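Local coordinates for hypothetical membrane spanning protein (Vibrio fischeri, PDB 4RCK), which is of unknown function but carries a BatA-type von Willebrand factor A domain that binds magnesium, within a protein predicted to span the membrane, at residues I156-I161 with T189-M194. Sequence-based numbering, arbitrary orientation.
Sequences IYTVGI and TKIATM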
loop_
_atom_site.group_PDB
_atom_site.type_symbol
_atom_site.label_atom_id
_atom_site.label_comp_id
_atom_site.label_asym_id
_atom_site.label_seq_id
_atom_site.Cartn_x
_atom_site.Cartn_y
_atom_site.Cartn_z
ATOM N N ILE A 156 -9.557 8.869 -15.561
ATOM C CA ILE A 156 -10.528 7.795 -15.752
ATOM C C ILE A 156 -10.500 7.232 -17.178
ATOM O O ILE A 156 -10.668 7.952 -18.166
ATOM C CB ILE A 156 -11.975 8.255 -15.382
ATOM C CG1 ILE A 156 -13.026 7.649 -16.316
ATOM C CG2 ILE A 156 -12.091 9.755 -15.362
ATOM C CD1 ILE A 156 -13.520 6.308 -15.874
ATOM N N TYR A 157 -10.247 5.927 -17.256
ATOM C CA TYR A 157 -10.303 5.183 -18.505
ATOM C C TYR A 157 -11.699 4.606 -18.697
ATOM O O TYR A 157 -12.281 4.053 -17.764
ATOM C CB TYR A 157 -9.269 4.054 -18.516
ATOM C CG TYR A 157 -7.829 4.515 -18.470
ATOM C CD1 TYR A 157 -7.180 4.933 -19.622
ATOM C CD2 TYR A 157 -7.114 4.512 -17.280
ATOM C CE1 TYR A 157 -5.863 5.349 -19.591
ATOM C CE2 TYR A 157 -5.795 4.925 -17.238
ATOM C CZ TYR A 157 -5.174 5.343 -18.396
ATOM O OH TYR A 157 -3.861 5.755 -18.363
ATOM N N THR A 158 -12.233 4.727 -19.907
ATOM C CA THR A 158 -13.575 4.238 -20.192
ATOM C C THR A 158 -13.540 3.064 -21.169
ATOM O O THR A 158 -12.762 3.060 -22.120
ATOM C CB THR A 158 -14.464 5.359 -20.758
ATOM O OG1 THR A 158 -13.959 5.773 -22.033
ATOM C CG2 THR A 158 -14.475 6.553 -19.816
ATOM N N VAL A 159 -14.381 2.064 -20.921
ATOM C CA VAL A 159 -14.424 0.872 -21.763
ATOM C C VAL A 159 -15.838 0.570 -22.251
ATOM O O VAL A 159 -16.703 0.183 -21.468
ATOM C CB VAL A 159 -13.887 -0.370 -21.016
ATOM C CG1 VAL A 159 -13.851 -1.574 -21.944
ATOM C CG2 VAL A 159 -12.505 -0.094 -20.443
ATOM N N GLY A 160 -16.071 0.753 -23.547
ATOM C CA GLY A 160 -17.342 0.383 -24.141
ATOM C C GLY A 160 -17.353 -1.105 -24.425
ATOM O O GLY A 160 -16.363 -1.648 -24.919
ATOM N N ILE A 161 -18.462 -1.770 -24.118
ATOM C CA ILE A 161 -18.521 -3.221 -24.253
ATOM C C ILE A 161 -19.790 -3.690 -24.972
ATOM O O ILE A 161 -20.913 -3.348 -24.590
ATOM C CB ILE A 161 -18.401 -3.906 -22.868
ATOM C CG1 ILE A 161 -18.400 -5.428 -23.018
ATOM C CG2 ILE A 161 -19.490 -3.432 -21.912
ATOM C CD1 ILE A 161 -18.069 -6.162 -21.739
ATOM N N THR A 189 -16.145 8.657 -24.555
ATOM C CA THR A 189 -14.911 9.225 -25.086
ATOM C C THR A 189 -14.612 10.567 -24.428
ATOM O O THR A 189 -13.486 10.813 -23.992
ATOM C CB THR A 189 -14.982 9.409 -26.614
ATOM O OG1 THR A 189 -15.153 8.133 -27.244
ATOM C CG2 THR A 189 -13.708 10.057 -27.133
ATOM N N LYS A 190 -15.626 11.428 -24.358
ATOM C CA LYS A 190 -15.495 12.737 -23.719
ATOM C C LYS A 190 -14.975 12.614 -22.293
ATOM O O LYS A 190 -14.096 13.366 -21.883
ATOM C CB LYS A 190 -16.834 13.477 -23.704
ATOM C CG LYS A 190 -17.211 14.166 -25.005
ATOM C CD LYS A 190 -18.604 14.768 -24.891
ATOM C CE LYS A 190 -19.326 14.782 -26.227
ATOM N NZ LYS A 190 -20.798 14.935 -26.045
ATOM N N ILE A 191 -15.532 11.664 -21.547
ATOM C CA ILE A 191 -15.143 11.435 -20.160
ATOM C C ILE A 191 -13.652 11.139 -20.037
ATOM O O ILE A 191 -12.939 11.798 -19.279
ATOM C CB ILE A 191 -15.935 10.269 -19.537
ATOM C CG1 ILE A 191 -17.424 10.613 -19.464
ATOM C CG2 ILE A 191 -15.399 9.940 -18.154
ATOM C CD1 ILE A 191 -18.278 9.508 -18.880
ATOM N N ALA A 192 -13.190 10.150 -20.793
ATOM C CA ALA A 192 -11.786 9.758 -20.778
ATOM C C ALA A 192 -10.885 10.906 -21.223
ATOM O O ALA A 192 -9.879 11.202 -20.579
ATOM C CB ALA A 192 -11.569 8.543 -21.662
ATOM N N THR A 193 -11.260 11.550 -22.324
ATOM C CA THR A 193 -10.494 12.664 -22.873
ATOM C C THR A 193 -10.419 13.838 -21.901
ATOM O O THR A 193 -9.344 14.398 -21.676
ATOM C CB THR A 193 -11.098 13.149 -24.209
ATOM O OG1 THR A 193 -10.722 12.247 -25.257
ATOM C CG2 THR A 193 -10.603 14.547 -24.554
HETATM N N MSE A 194 -11.563 14.196 -21.325
HETATM C CA MSE A 194 -11.649 15.308 -20.382
HETATM C C MSE A 194 -10.686 15.142 -19.209
HETATM O O MSE A 194 -10.143 16.118 -18.693
HETATM C CB MSE A 194 -13.082 15.444 -19.862
HETATM C CG MSE A 194 -13.291 16.557 -18.854
HETATM SE SE MSE A 194 -15.161 16.721 -18.340
HETATM C CE MSE A 194 -15.912 17.188 -20.078
#
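Thr158, on the helix-facing side of strand 154-161, meets Thr189 only marginally, its OG1 lying 4.4 Å from Thr189 N. Segments 189-194 and 156-161 run nearly antiparallel (158°), their axes approaching to 7.1 Å. The hydroxyl of Thr189 instead bonds Glu185 O, one turn back, which suits a threonine at the partly exposed border of the helix.

Ile191 is the apolar wedge. Its chi1 of -64° sets CG1 beside the backbone N and leaves CG2 anti to that N, and this methyl branch reaches across to the strand, where it touches Ile156 CG1 at 3.8 Å and Thr158 CG2 at 3.9 Å. A branched aliphatic residue serves well here, since one methyl can meet two side chains, those of Ile156 and Thr158, which as alternate residues of the strand lie on the same side of the sheet. Ala146 of helix 142-151 and Leu110 of the second subunit also pack against Ile191.

Ala192 follows, with its CA 3.4 Å from Ile156 O in a CA-H...O contact whose angle at the hydrogen is 150°. Alanine suits this place because its side chain, a lone CB, asks for little room beside the strand. That CB also meets Thr158 OG1 at 3.7 Å. The threonine hydroxyl is bonded to Leu188 O, just before segment 189-194, so a polar atom in a buried place is satisfied while the CG2 methyl of the same residue joins the apolar packing.

Across the two segments no hydrogen bond forms. Where this helix lies on the sheet of the alpha-beta-alpha sandwich, the side-chain packing is mainly apolar, with a weak CA-H...O contact beside it, while the Thr158 to Leu188 bond adds a polar tie, implying a mainly apolar interface.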